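Local coordinates for protein CaaX farnesyltransferase beta subunit Ram1 (Aspergillus fumigatus, PDB 4L9P) that probably transfers a farnesyl group from farnesyl diphosphate to a cysteine near the C terminus of target proteins, as the zinc-binding, peptide-binding subunit of a heterodimer, at residues G114-N117 / I121-L124; L268-P271 / A276-N279; I210-G215 / H502-D507; L325-V330 / F461-S466. One frame throughout, in Å; residues are numbered along the deposited sequence.

Contact 1: G114-N117 / I121-L124; sequences GPFN and IPAL
N117 sets its CG between its own backbone N and carbonyl carbon (chi1 69°), and this turn folds the amide back across the loop until OD1 meets the backbone of I121. The bond from I121 N to N117 OD1 is 3.1 Å long and fairly straight at the hydrogen, yet the donor stands above the plane of the amide carbonyl and not on a lone pair. OD1 also accepts from Y119 N, closing an Asx turn over N117-Y119, while ND2 bonds to V484 O. With both ends of the amide held, its rotation is fixed.

Behind the turn the two backbones form a single antiparallel bridge, hairpin-like, in the loop between helix 89-105 and helix 126-135. F116 and P122 are the non-hydrogen-bonded pair, a place where proline's missing N-H costs nothing. N117 N gives to I121 O at 2.9 Å, nearly straight. A123 N gives to P115 O, also at 2.9 Å, but more bent, at 134° at the hydrogen. Each of these carbonyls takes a CA-H as well, P122 CA lying 3.5 Å from P115 O.

F116 has its CG anti to the carbonyl carbon (chi1 -65°), and the ring meets the P122 pyrrolidine aslant, F116 CE2 to P122 CD 3.9 Å, with P122 CB over one of its faces. P122 also touches S412 beside helix 403-413, which packs against I121 through R408 and L411. At the far end of the bridge A123 CB rests 3.8 Å from CD of P115, whose preceding peptide bond is cis.

Contact 2: L268-P271 / A276-N279; sequences LALP and ARQN
R277 reaches back to the carbonyls of L270 and P271 and closes a short loop at the periphery of the alpha-alpha toroid domain, in the connection between helix 251-263 and helix 288-293. It is a side chain to main chain closure, with no backbone bond between the two segments.

The shortest bond runs from R277 NH2 to L270 O, at 2.8 Å. R277 NE is shared: it gives to P271 O at 3.0 Å, with a weaker second branch to L270 O at 3.3 Å. L270 O therefore takes two N-H groups of one guanidinium, and NE divides its single hydrogen between two oxygens. Both acceptors lie at the edge of the guanidinium, in its plane; the NH2 bond is close to straight at 164°, whereas the NE bonds are more bent. The carbonyls receive them less symmetrically, because the NE donor stands about 53° out of the P271 carbonyl plane. The carbonyl dipoles probably stabilise the positive charge.

The reach comes from an R277 chain extended from CG to NE, sliding past L270 in the opposite direction. On its way it covers L270 CB, which sits 3.8 Å from NE. L270 CD1 meets A276 CB at 4.1 Å, an apolar touch beside the polar bonds. A269 O is satisfied by the indole NE1 of W228, and L270 shares a backbone hydrogen bond with E282. Within 276-279, where the backbone is coiled but short of a regular helix, N279 N donates to A276 O across 3.0 Å.

Contact 3: I210-G215 / H502-D507; sequences IAMVGG and HKSAED
S504 faces the last turn of helix 200-213 with its CB 3.5 Å from A211 O. Its OG lies beside its own backbone N, anti to the carbonyl carbon (chi1 -57°), and this rotamer carries the hydroxyl past the A211 carbonyl toward M212, where OG comes to 3.9 Å from M212 CA. No direct hydrogen bond joins the two segments, and the polar link is made by two waters.

One water donates to both A211 O, at 2.7 Å, and S504 O, at 2.8 Å, so a main-chain carbonyl of each helix is tied to the other through a single molecule. The second sits between M212 O, to which it donates, and S504 OG, 2.7 Å away. The serine thus has its side-chain oxygen and its main-chain oxygen each engaged by a different water.

The contact is helix on helix: the C-terminal end of helix 200-213, part of the alpha-alpha toroid, lies against the first turns of helix 502-513 near the end of the chain. With alanine and serine facing each other, A211 CA and S504 CA come to 5.3 Å. A211 points its methyl at the other helix, 3.9 Å from S504 O. M212 instead turns its CB away, and its side chain, extended about CB-CG (chi2 -176°), packs on Y156, L159 and C163 of helix 151-164. I500 touches both A211 and M212. Helix 200-213 ends at V213, and G214 leaves the helix with positive phi while its N still donates to I210 O at 2.8 Å.

Contact 4: L325-V330 / F461-S466; sequences LGRPEV and FSSAFS
The start of helix 328-335 in the alpha-alpha toroid, with R327 at its N-cap position, packs on the coiled loop that joins the two antiparallel strands 446-449 and 468-471. S463 makes all the close approaches from the loop's side. Its OG is anti to its backbone N (chi1 178°), which directs the hydroxyl outward at the bend where the segment enters the helix. There OG lies 3.5 Å from R327 CA and likewise 3.5 Å from P328 CD, while the serine CB comes 3.7 Å from G326 O. These are van der Waals approaches to carbon and oxygen, and no hydrogen bond crosses between the segments.

R327 brings only CG and CB near the serine, CG to S463 OG 3.9 Å; beyond CG its extended chain leads away from S463. The same side chain also touches T386, whose OG1 is hydrogen-bonded to OE2 of E329. G326, just ahead, brings its main chain close to S463; it is the first residue to leave helical angles after the preceding helix, with positive phi.

The loop is also held by its own turn and by neighbouring residues. F461 rests on M258 and A262 of helix 251-263, F465 meets the ring of F498, and A464 O accepts from H495 NE2. S466 N donates to S463 O at 2.9 Å. In the helix the first turn is closed by V330 N, which donates to R327 O across 2.9 Å.

In the fold
From the N terminus, contact 1 comes first and closes a tight local loop before helix 126-135, in series with everything that follows. Contact 3 opens next, on helix 200-213, and shuts only at helix 502-513, so it spans most of the toroid. Contacts 2 and 4 are nested inside that span, one after the other: contact 2 closes a short loop past helix 251-263, then contact 4 joins the start of helix 328-335 to the loop between the two strands. Contacts 3 and 4 touch, F465 CE1 packing 3.8 Å from A505 O. Contacts 1 and 2 lie on opposite sides of the chain's centre, their own centres about 54 Å apart.

Contact 1: G114-N117 / I121-L124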
ATOM      1  N   GLY B 114      25.972 -16.762  -9.809  1.00 20.12           N
ATOM      2  CA  GLY B 114      25.813 -17.778  -8.767  1.00 18.41           C
ATOM      3  C   GLY B 114      26.495 -17.389  -7.459  1.00 17.92           C
ATOM      4  O   GLY B 114      26.778 -16.200  -7.182  1.00 18.84           O
ATOM      5  N   PRO B 115      26.703 -18.364  -6.578  1.00 15.31           N
ATOM      6  CA  PRO B 115      26.373 -19.775  -6.790  1.00 15.44           C
ATOM      7  C   PRO B 115      24.896 -20.064  -6.724  1.00 13.82           C
ATOM      8  O   PRO B 115      24.099 -19.369  -6.036  1.00 12.93           O
ATOM      9  CB  PRO B 115      27.042 -20.475  -5.593  1.00 15.35           C
ATOM     10  CG  PRO B 115      27.045 -19.405  -4.544  1.00 14.98           C
ATOM     11  CD  PRO B 115      27.277 -18.115  -5.244  1.00 14.63           C
ATOM     12  N   PHE B 116      24.508 -21.070  -7.481  1.00 13.51           N
ATOM     13  CA  PHE B 116      23.127 -21.541  -7.473  1.00 14.06           C
ATOM     14  C   PHE B 116      22.958 -22.645  -6.476  1.00 13.43           C
ATOM     15  O   PHE B 116      23.743 -23.604  -6.472  1.00 14.75           O
ATOM     16  CB  PHE B 116      22.683 -22.005  -8.848  1.00 14.59           C
ATOM     17  CG  PHE B 116      22.636 -20.923  -9.863  1.00 16.26           C
ATOM     18  CD1 PHE B 116      23.807 -20.476 -10.491  1.00 17.14           C
ATOM     19  CD2 PHE B 116      21.421 -20.350 -10.204  1.00 16.81           C
ATOM     20  CE1 PHE B 116      23.754 -19.453 -11.448  1.00 18.70           C
ATOM     21  CE2 PHE B 116      21.352 -19.331 -11.172  1.00 17.72           C
ATOM     22  CZ  PHE B 116      22.529 -18.866 -11.772  1.00 18.99           C
ATOM     23  N   ASN B 117      21.962 -22.547  -5.604  1.00 12.03           N
ATOM     24  CA  ASN B 117      21.775 -23.537  -4.547  1.00 10.92           C
ATOM     25  C   ASN B 117      21.067 -24.810  -5.007  1.00 11.26           C
ATOM     26  O   ASN B 117      20.786 -24.954  -6.202  1.00 12.58           O
ATOM     27  CB  ASN B 117      21.085 -22.887  -3.313  1.00 11.21           C
ATOM     28  CG  ASN B 117      19.631 -22.495  -3.568  1.00 11.69           C
ATOM     29  OD1 ASN B 117      18.997 -23.012  -4.446  1.00 10.40           O
ATOM     30  ND2 ASN B 117      19.125 -21.581  -2.758  1.00 14.37           N
ATOM     31  N   ILE B 121      18.500 -21.753  -7.212  1.00  8.88           N
ATOM     32  CA  ILE B 121      18.281 -20.304  -7.027  1.00  9.01           C
ATOM     33  C   ILE B 121      19.626 -19.594  -6.756  1.00  9.34           C
ATOM     34  O   ILE B 121      20.468 -20.109  -5.979  1.00  9.61           O
ATOM     35  CB  ILE B 121      17.395 -20.097  -5.823  1.00  8.70           C
ATOM     36  CG1 ILE B 121      16.050 -20.807  -6.051  1.00  9.27           C
ATOM     37  CG2 ILE B 121      17.176 -18.559  -5.563  1.00  9.10           C
ATOM     38  CD1 ILE B 121      15.115 -20.785  -4.837  1.00  9.12           C
ATOM     39  N   PRO B 122      19.918 -18.499  -7.427  1.00  8.91           N
ATOM     40  CA  PRO B 122      21.173 -17.781  -7.162  1.00  8.79           C
ATOM     41  C   PRO B 122      21.268 -17.220  -5.756  1.00  7.69           C
ATOM     42  O   PRO B 122      20.276 -16.869  -5.109  1.00  8.89           O
ATOM     43  CB  PRO B 122      21.195 -16.665  -8.230  1.00 11.04           C
ATOM     44  CG  PRO B 122      19.785 -16.546  -8.685  1.00 11.38           C
ATOM     45  CD  PRO B 122      19.061 -17.828  -8.415  1.00  9.69           C
ATOM     46  N   ALA B 123      22.482 -17.090  -5.273  1.00  7.17           N
ATOM     47  CA  ALA B 123      22.710 -16.426  -4.002  1.00  7.46           C
ATOM     48  C   ALA B 123      22.232 -14.985  -4.006  1.00  7.61           C
ATOM     49  O   ALA B 123      22.272 -14.287  -5.041  1.00  7.76           O
ATOM     50  CB  ALA B 123      24.254 -16.392  -3.740  1.00  9.31           C
ATOM     51  N   LEU B 124      21.902 -14.512  -2.833  1.00  7.31           N
ATOM     52  CA  LEU B 124      21.746 -13.068  -2.625  1.00  6.98           C
ATOM     53  C   LEU B 124      23.133 -12.435  -2.815  1.00  7.59           C
ATOM     54  O   LEU B 124      24.116 -12.816  -2.130  1.00  8.26           O
ATOM     55  CB  LEU B 124      21.202 -12.816  -1.224  1.00  7.31           C
ATOM     56  CG  LEU B 124      20.966 -11.326  -0.895  1.00  7.77           C
ATOM     57  CD1 LEU B 124      19.891 -10.675  -1.789  1.00  7.15           C
ATOM     58  CD2 LEU B 124      20.661 -11.109   0.593  1.00  9.21           C
TER

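Contact 2: L268-P271 / A276-N279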
ATOM      1  N   LEU B 268      -1.869   9.938  23.835  1.00  8.28           N
ATOM      2  CA  LEU B 268      -3.044   9.463  23.119  1.00  7.69           C
ATOM      3  C   LEU B 268      -4.101  10.544  22.900  1.00  6.93           C
ATOM      4  O   LEU B 268      -4.761  10.562  21.835  1.00  7.25           O
ATOM      5  CB  LEU B 268      -3.620   8.286  23.908  1.00 10.58           C
ATOM      6  CG  LEU B 268      -4.911   7.705  23.425  1.00 14.82           C
ATOM      7  CD1 LEU B 268      -4.724   7.139  22.043  1.00 16.24           C
ATOM      8  CD2 LEU B 268      -5.370   6.560  24.418  1.00 16.95           C
ATOM      9  N   ALA B 269      -4.268  11.445  23.880  1.00  5.63           N
ATOM     10  CA  ALA B 269      -5.242  12.486  23.696  1.00  5.30           C
ATOM     11  C   ALA B 269      -4.851  13.439  22.581  1.00  5.97           C
ATOM     12  O   ALA B 269      -3.674  13.751  22.377  1.00  7.11           O
ATOM     13  CB  ALA B 269      -5.340  13.343  24.964  1.00  6.91           C
ATOM     14  N   LEU B 270      -5.830  13.905  21.831  1.00  5.97           N
ATOM     15  CA  LEU B 270      -5.562  14.990  20.882  1.00  5.62           C
ATOM     16  C   LEU B 270      -5.149  16.254  21.614  1.00  6.10           C
ATOM     17  O   LEU B 270      -5.601  16.515  22.735  1.00  7.01           O
ATOM     18  CB  LEU B 270      -6.812  15.286  20.064  1.00  6.33           C
ATOM     19  CG  LEU B 270      -7.254  14.165  19.084  1.00  6.53           C
ATOM     20  CD1 LEU B 270      -8.703  14.442  18.559  1.00  7.74           C
ATOM     21  CD2 LEU B 270      -6.256  14.001  17.924  1.00  7.84           C
ATOM     22  N   PRO B 271      -4.318  17.073  20.979  1.00  6.89           N
ATOM     23  CA  PRO B 271      -4.030  18.404  21.574  1.00  7.70           C
ATOM     24  C   PRO B 271      -5.350  19.109  21.893  1.00  9.67           C
ATOM     25  O   PRO B 271      -6.373  18.947  21.179  1.00 10.06           O
ATOM     26  CB  PRO B 271      -3.299  19.136  20.446  1.00  9.81           C
ATOM     27  CG  PRO B 271      -2.657  18.014  19.654  1.00 10.14           C
ATOM     28  CD  PRO B 271      -3.599  16.862  19.697  1.00  8.05           C
ATOM     29  N   ALA B 276     -10.380  18.352  15.213  1.00 11.41           N
ATOM     30  CA  ALA B 276     -11.192  17.156  15.285  1.00 12.48           C
ATOM     31  C   ALA B 276     -11.946  17.070  16.589  1.00  9.55           C
ATOM     32  O   ALA B 276     -12.990  16.382  16.667  1.00 10.35           O
ATOM     33  CB  ALA B 276     -10.369  15.873  15.067  1.00 12.62           C
ATOM     34  N   ARG B 277     -11.500  17.801  17.614  1.00  8.94           N
ATOM     35  CA  ARG B 277     -12.287  17.792  18.887  1.00  8.52           C
ATOM     36  C   ARG B 277     -13.665  18.408  18.680  1.00 10.92           C
ATOM     37  O   ARG B 277     -14.612  18.092  19.432  1.00 12.81           O
ATOM     38  CB  ARG B 277     -11.535  18.480  20.026  1.00  8.67           C
ATOM     39  CG  ARG B 277     -10.363  17.619  20.559  1.00  8.71           C
ATOM     40  CD  ARG B 277      -9.724  18.397  21.684  1.00  9.86           C
ATOM     41  NE  ARG B 277      -8.741  17.614  22.417  1.00  9.08           N
ATOM     42  CZ  ARG B 277      -9.037  16.701  23.350  1.00  9.16           C
ATOM     43  NH1 ARG B 277     -10.302  16.510  23.733  1.00 10.13           N
ATOM     44  NH2 ARG B 277      -8.054  16.023  23.926  1.00  9.27           N
ATOM     45  N   GLN B 278     -13.793  19.294  17.709  1.00 11.60           N
ATOM     46  CA  GLN B 278     -15.111  19.926  17.450  0.53 12.80           C
ATOM     47  C   GLN B 278     -16.102  18.907  16.886  1.00 14.80           C
ATOM     48  O   GLN B 278     -17.322  19.157  16.875  1.00 18.04           O
ATOM     49  CB  GLN B 278     -15.026  21.106  16.473  0.53 13.53           C
ATOM     50  CG  GLN B 278     -14.380  22.370  17.009  0.53 14.16           C
ATOM     51  CD  GLN B 278     -15.089  22.891  18.243  0.53 14.95           C
ATOM     52  OE1 GLN B 278     -16.281  23.307  18.224  0.53 14.52           O
ATOM     53  NE2 GLN B 278     -14.358  22.870  19.340  0.53 16.54           N
ATOM     54  N   ASN B 279     -15.583  17.774  16.407  1.00 15.67           N
ATOM     55  CA  ASN B 279     -16.405  16.723  15.836  1.00 18.98           C
ATOM     56  C   ASN B 279     -16.547  15.551  16.776  1.00 19.79           C
ATOM     57  O   ASN B 279     -16.787  14.383  16.324  1.00 22.59           O
ATOM     58  CB  ASN B 279     -15.771  16.245  14.523  1.00 23.16           C
ATOM     59  CG  ASN B 279     -15.537  17.392  13.556  1.00 25.76           C
ATOM     60  OD1 ASN B 279     -14.411  17.886  13.410  1.00 27.63           O
ATOM     61  ND2 ASN B 279     -16.597  17.823  12.886  1.00 25.41           N
TER

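Contact 3: I210-G215 / H502-D507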
ATOM      1  N   ILE B 210      16.074   7.534  12.414  1.00  7.33           N
ATOM      2  CA  ILE B 210      16.619   7.844  13.723  1.00  8.87           C
ATOM      3  C   ILE B 210      16.624   6.612  14.607  1.00  9.64           C
ATOM      4  O   ILE B 210      17.606   6.392  15.342  1.00  9.69           O
ATOM      5  CB  ILE B 210      15.783   9.022  14.325  1.00  9.65           C
ATOM      6  CG1 ILE B 210      16.185  10.320  13.606  1.00  9.73           C
ATOM      7  CG2 ILE B 210      15.974   9.123  15.842  1.00 10.50           C
ATOM      8  CD1 ILE B 210      15.207  11.470  13.876  1.00 10.71           C
ATOM      9  N   ALA B 211      15.556   5.804  14.542  1.00  9.10           N
ATOM     10  CA  ALA B 211      15.511   4.583  15.332  1.00  8.01           C
ATOM     11  C   ALA B 211      16.647   3.641  14.935  1.00  8.49           C
ATOM     12  O   ALA B 211      17.283   3.006  15.783  1.00  9.48           O
ATOM     13  CB  ALA B 211      14.139   3.879  15.189  1.00  7.98           C
ATOM     14  N   MET B 212      16.898   3.525  13.643  1.00  8.49           N
ATOM     15  CA  MET B 212      17.932   2.565  13.184  1.00  8.25           C
ATOM     16  C   MET B 212      19.322   3.030  13.616  1.00  9.71           C
ATOM     17  O   MET B 212      20.135   2.213  14.085  1.00 11.09           O
ATOM     18  CB  MET B 212      17.890   2.332  11.640  1.00  8.37           C
ATOM     19  CG  MET B 212      16.785   1.437  11.261  1.00  9.01           C
ATOM     20  SD  MET B 212      16.761   1.054   9.490  1.00  8.97           S
ATOM     21  CE  MET B 212      15.960   2.588   8.859  1.00  8.99           C
ATOM     22  N   VAL B 213      19.637   4.318  13.513  1.00  9.83           N
ATOM     23  CA  VAL B 213      20.982   4.733  13.937  1.00 11.28           C
ATOM     24  C   VAL B 213      21.107   4.789  15.435  1.00 12.29           C
ATOM     25  O   VAL B 213      22.207   4.565  15.986  1.00 13.85           O
ATOM     26  CB  VAL B 213      21.477   6.084  13.248  1.00 11.49           C
ATOM     27  CG1 VAL B 213      21.473   5.976  11.718  1.00 11.86           C
ATOM     28  CG2 VAL B 213      20.655   7.319  13.696  1.00 11.50           C
ATOM     29  N   GLY B 214      20.011   5.093  16.127  1.00 12.05           N
ATOM     30  CA  GLY B 214      20.005   5.117  17.594  1.00 13.65           C
ATOM     31  C   GLY B 214      20.773   6.273  18.195  1.00 15.27           C
ATOM     32  O   GLY B 214      21.230   7.196  17.492  1.00 14.79           O
ATOM     33  N   GLY B 215      20.868   6.232  19.524  1.00 16.37           N
ATOM     34  CA  GLY B 215      21.647   7.180  20.296  1.00 16.78           C
ATOM     35  C   GLY B 215      20.801   8.326  20.794  1.00 16.40           C
ATOM     36  O   GLY B 215      19.914   8.825  20.099  1.00 15.18           O
ATOM     37  N   HIS B 502      13.589  -5.116  15.361  1.00  8.67           N
ATOM     38  CA  HIS B 502      12.875  -5.046  16.634  1.00  9.59           C
ATOM     39  C   HIS B 502      13.586  -4.256  17.712  1.00 10.56           C
ATOM     40  O   HIS B 502      12.939  -3.470  18.424  1.00 10.16           O
ATOM     41  CB  HIS B 502      12.610  -6.456  17.190  1.00  9.55           C
ATOM     42  CG  HIS B 502      11.753  -7.300  16.316  1.00  9.44           C
ATOM     43  ND1 HIS B 502      12.130  -7.688  15.038  1.00 10.21           N
ATOM     44  CD2 HIS B 502      10.527  -7.847  16.547  1.00  9.07           C
ATOM     45  CE1 HIS B 502      11.156  -8.415  14.516  1.00  8.51           C
ATOM     46  NE2 HIS B 502      10.185  -8.545  15.417  1.00  8.56           N
ATOM     47  N   LYS B 503      14.898  -4.465  17.858  1.00 10.21           N
ATOM     48  CA  LYS B 503      15.627  -3.745  18.885  1.00 11.93           C
ATOM     49  C   LYS B 503      15.605  -2.229  18.632  1.00 11.68           C
ATOM     50  O   LYS B 503      15.566  -1.414  19.574  1.00 11.55           O
ATOM     51  CB  LYS B 503      17.078  -4.252  18.892  1.00 15.42           C
ATOM     52  CG  LYS B 503      17.926  -3.527  19.996  1.00 20.87           C
ATOM     53  CD  LYS B 503      19.431  -3.952  19.952  1.00 23.80           C
ATOM     54  CE  LYS B 503      20.277  -3.240  21.074  1.00 24.85           C
ATOM     55  NZ  LYS B 503      21.645  -3.898  20.994  1.00 28.08           N
ATOM     56  N   SER B 504      15.658  -1.823  17.363  1.00 10.80           N
ATOM     57  CA  SER B 504      15.633  -0.396  17.096  1.00  9.81           C
ATOM     58  C   SER B 504      14.267   0.186  17.517  1.00  8.12           C
ATOM     59  O   SER B 504      14.188   1.309  18.084  1.00  8.81           O
ATOM     60  CB  SER B 504      15.801  -0.155  15.582  1.00 11.31           C
ATOM     61  OG  SER B 504      17.001  -0.757  15.103  1.00 13.12           O
ATOM     62  N   ALA B 505      13.184  -0.541  17.214  1.00  7.51           N
ATOM     63  CA  ALA B 505      11.827  -0.043  17.570  1.00  8.61           C
ATOM     64  C   ALA B 505      11.678  -0.038  19.086  1.00 10.21           C
ATOM     65  O   ALA B 505      11.099   0.914  19.681  1.00  9.94           O
ATOM     66  CB  ALA B 505      10.722  -0.941  16.961  1.00 10.26           C
ATOM     67  N   GLU B 506      12.192  -1.087  19.727  1.00 10.34           N
ATOM     68  CA  GLU B 506      12.115  -1.178  21.173  1.00 12.84           C
ATOM     69  C   GLU B 506      12.888  -0.037  21.822  1.00 12.35           C
ATOM     70  O   GLU B 506      12.387   0.621  22.750  1.00 12.36           O
ATOM     71  CB  GLU B 506      12.707  -2.549  21.690  1.00 16.49           C
ATOM     72  CG  GLU B 506      13.049  -2.551  23.222  1.00 21.30           C
ATOM     73  CD  GLU B 506      13.803  -3.814  23.777  1.00 25.41           C
ATOM     74  OE1 GLU B 506      14.113  -4.786  23.073  1.00 25.52           O
ATOM     75  OE2 GLU B 506      14.087  -3.817  24.989  1.00 28.72           O
ATOM     76  N   ASP B 507      14.124   0.178  21.375  1.00 11.79           N
ATOM     77  CA  ASP B 507      14.986   1.132  22.048  1.00 11.91           C
ATOM     78  C   ASP B 507      14.417   2.552  21.967  1.00 11.36           C
ATOM     79  O   ASP B 507      14.465   3.314  22.952  1.00 12.64           O
ATOM     80  CB  ASP B 507      16.383   1.150  21.439  1.00 12.87           C
ATOM     81  CG  ASP B 507      17.251  -0.027  21.871  1.00 15.35           C
ATOM     82  OD1 ASP B 507      16.861  -0.775  22.799  1.00 17.60           O
ATOM     83  OD2 ASP B 507      18.310  -0.181  21.223  1.00 16.62           O
TER
HETATM   84  O   HOH W   1      16.608   2.766  18.377  1.00 12.27           O
HETATM   85  O   HOH W   2      19.318   0.361  15.981  1.00 24.61           O

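Contact 4: L325-V330 / F461-S466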
ATOM      1  N   LEU B 325      -3.407  -0.864  17.478  1.00  9.44           N
ATOM      2  CA  LEU B 325      -4.543  -0.542  18.338  1.00 10.38           C
ATOM      3  C   LEU B 325      -4.901  -1.602  19.369  1.00 12.08           C
ATOM      4  O   LEU B 325      -5.675  -1.326  20.295  1.00 14.29           O
ATOM      5  CB  LEU B 325      -5.800  -0.222  17.505  1.00 11.63           C
ATOM      6  CG  LEU B 325      -5.533   0.817  16.411  1.00 11.50           C
ATOM      7  CD1 LEU B 325      -6.822   1.028  15.578  1.00 13.05           C
ATOM      8  CD2 LEU B 325      -5.018   2.137  16.982  1.00 12.35           C
ATOM      9  N   GLY B 326      -4.407  -2.817  19.189  1.00 10.60           N
ATOM     10  CA  GLY B 326      -4.700  -3.895  20.145  1.00 11.77           C
ATOM     11  C   GLY B 326      -4.150  -5.181  19.572  1.00 11.27           C
ATOM     12  O   GLY B 326      -3.361  -5.142  18.601  1.00 11.65           O
ATOM     13  N   ARG B 327      -4.513  -6.311  20.192  1.00 10.94           N
ATOM     14  CA  ARG B 327      -3.977  -7.595  19.733  1.00 10.48           C
ATOM     15  C   ARG B 327      -4.568  -7.931  18.376  1.00  9.02           C
ATOM     16  O   ARG B 327      -5.748  -7.700  18.126  1.00  9.56           O
ATOM     17  CB  ARG B 327      -4.375  -8.667  20.740  1.00 11.76           C
ATOM     18  CG  ARG B 327      -3.657  -8.467  22.059  1.00 14.99           C
ATOM     19  CD  ARG B 327      -4.015  -9.553  23.033  1.00 18.39           C
ATOM     20  NE  ARG B 327      -3.071  -9.567  24.165  1.00 22.78           N
ATOM     21  CZ  ARG B 327      -2.880 -10.603  25.005  1.00 25.28           C
ATOM     22  NH1 ARG B 327      -3.584 -11.737  24.902  1.00 26.82           N
ATOM     23  NH2 ARG B 327      -1.995 -10.509  25.998  1.00 26.49           N
ATOM     24  N   PRO B 328      -3.764  -8.517  17.469  1.00  7.18           N
ATOM     25  CA  PRO B 328      -4.261  -8.829  16.116  1.00  8.14           C
ATOM     26  C   PRO B 328      -5.528  -9.681  16.093  1.00  8.04           C
ATOM     27  O   PRO B 328      -6.472  -9.422  15.344  1.00  7.77           O
ATOM     28  CB  PRO B 328      -3.095  -9.575  15.491  1.00  8.53           C
ATOM     29  CG  PRO B 328      -1.879  -8.995  16.174  1.00  8.47           C
ATOM     30  CD  PRO B 328      -2.332  -8.794  17.632  1.00  8.00           C
ATOM     31  N   GLU B 329      -5.616 -10.672  16.997  1.00  8.69           N
ATOM     32  CA  GLU B 329      -6.775 -11.569  16.978  1.00  8.63           C
ATOM     33  C   GLU B 329      -8.039 -10.906  17.559  1.00  9.78           C
ATOM     34  O   GLU B 329      -9.134 -11.469  17.467  1.00 11.19           O
ATOM     35  CB  GLU B 329      -6.436 -12.862  17.789  1.00 10.40           C
ATOM     36  CG  GLU B 329      -6.231 -12.603  19.301  1.00 12.51           C
ATOM     37  CD  GLU B 329      -4.810 -12.227  19.749  1.00 14.18           C
ATOM     38  OE1 GLU B 329      -4.004 -11.682  18.942  1.00 14.23           O
ATOM     39  OE2 GLU B 329      -4.485 -12.449  20.972  1.00 17.16           O
ATOM     40  N   VAL B 330      -7.874  -9.719  18.148  1.00 10.64           N
ATOM     41  CA  VAL B 330      -9.042  -8.941  18.578  1.00 11.43           C
ATOM     42  C   VAL B 330      -9.395  -7.940  17.507  1.00 10.76           C
ATOM     43  O   VAL B 330     -10.534  -7.906  17.017  1.00 12.86           O
ATOM     44  CB  VAL B 330      -8.772  -8.212  19.926  1.00 13.12           C
ATOM     45  CG1 VAL B 330      -9.933  -7.268  20.307  1.00 16.11           C
ATOM     46  CG2 VAL B 330      -8.529  -9.285  21.032  1.00 14.21           C
ATOM     47  N   PHE B 461      -0.368   0.545  22.922  1.00 20.57           N
ATOM     48  CA  PHE B 461       0.304  -0.099  21.835  1.00 18.78           C
ATOM     49  C   PHE B 461       1.003  -1.323  22.417  1.00 17.13           C
ATOM     50  O   PHE B 461       2.004  -1.749  21.863  1.00 17.15           O
ATOM     51  CB  PHE B 461       1.367   0.865  21.289  1.00 18.70           C
ATOM     52  CG  PHE B 461       0.801   2.157  20.739  1.00 18.26           C
ATOM     53  CD1 PHE B 461       0.182   2.195  19.482  1.00 19.44           C
ATOM     54  CD2 PHE B 461       0.945   3.319  21.420  1.00 18.85           C
ATOM     55  CE1 PHE B 461      -0.357   3.410  18.943  1.00 20.73           C
ATOM     56  CE2 PHE B 461       0.378   4.549  20.922  1.00 20.68           C
ATOM     57  CZ  PHE B 461      -0.207   4.618  19.656  1.00 20.05           C
ATOM     58  N   SER B 462       0.488  -1.927  23.495  0.73 16.24           N
ATOM     59  CA  SER B 462       1.283  -2.972  24.145  0.73 14.04           C
ATOM     60  C   SER B 462       1.548  -4.165  23.227  0.73 11.60           C
ATOM     61  O   SER B 462       2.683  -4.675  23.175  0.73 11.62           O
ATOM     62  CB  SER B 462       0.634  -3.393  25.480  0.73 16.35           C
ATOM     63  OG  SER B 462       1.382  -4.376  26.139  0.73 18.76           O
ATOM     64  N   SER B 463       0.533  -4.579  22.475  1.00 10.92           N
ATOM     65  CA  SER B 463       0.712  -5.718  21.600  1.00  9.37           C
ATOM     66  C   SER B 463       1.758  -5.422  20.520  1.00  8.52           C
ATOM     67  O   SER B 463       2.576  -6.275  20.159  1.00  8.63           O
ATOM     68  CB  SER B 463      -0.646  -6.067  20.987  1.00 10.15           C
ATOM     69  OG  SER B 463      -0.520  -7.149  20.077  1.00 11.75           O
ATOM     70  N   ALA B 464       1.755  -4.197  20.011  1.00  8.24           N
ATOM     71  CA  ALA B 464       2.715  -3.834  18.948  1.00  7.46           C
ATOM     72  C   ALA B 464       4.140  -3.986  19.398  1.00  7.49           C
ATOM     73  O   ALA B 464       5.011  -4.217  18.576  1.00  7.78           O
ATOM     74  CB  ALA B 464       2.505  -2.373  18.491  1.00  8.07           C
ATOM     75  N   PHE B 465       4.369  -3.843  20.705  1.00  7.86           N
ATOM     76  CA  PHE B 465       5.722  -4.000  21.265  1.00  9.31           C
ATOM     77  C   PHE B 465       5.964  -5.389  21.852  1.00  9.23           C
ATOM     78  O   PHE B 465       6.936  -5.583  22.620  1.00 11.78           O
ATOM     79  CB  PHE B 465       6.064  -2.854  22.230  1.00 11.13           C
ATOM     80  CG  PHE B 465       6.170  -1.511  21.513  1.00  9.80           C
ATOM     81  CD1 PHE B 465       7.306  -1.225  20.748  1.00 10.00           C
ATOM     82  CD2 PHE B 465       5.131  -0.579  21.533  1.00  9.70           C
ATOM     83  CE1 PHE B 465       7.408  -0.030  20.019  1.00  9.76           C
ATOM     84  CE2 PHE B 465       5.241   0.637  20.780  1.00  9.90           C
ATOM     85  CZ  PHE B 465       6.370   0.889  20.049  1.00  9.91           C
ATOM     86  N   SER B 466       5.099  -6.333  21.507  0.74  8.52           N
ATOM     87  CA  SER B 466       5.189  -7.705  22.009  0.74  8.89           C
ATOM     88  C   SER B 466       5.675  -8.660  20.925  0.74  9.31           C
ATOM     89  O   SER B 466       5.842  -9.856  21.182  0.74 10.17           O
ATOM     90  CB  SER B 466       3.822  -8.150  22.525  0.74  9.31           C
ATOM     91  OG  SER B 466       2.978  -8.540  21.450  0.74  9.64           O
TER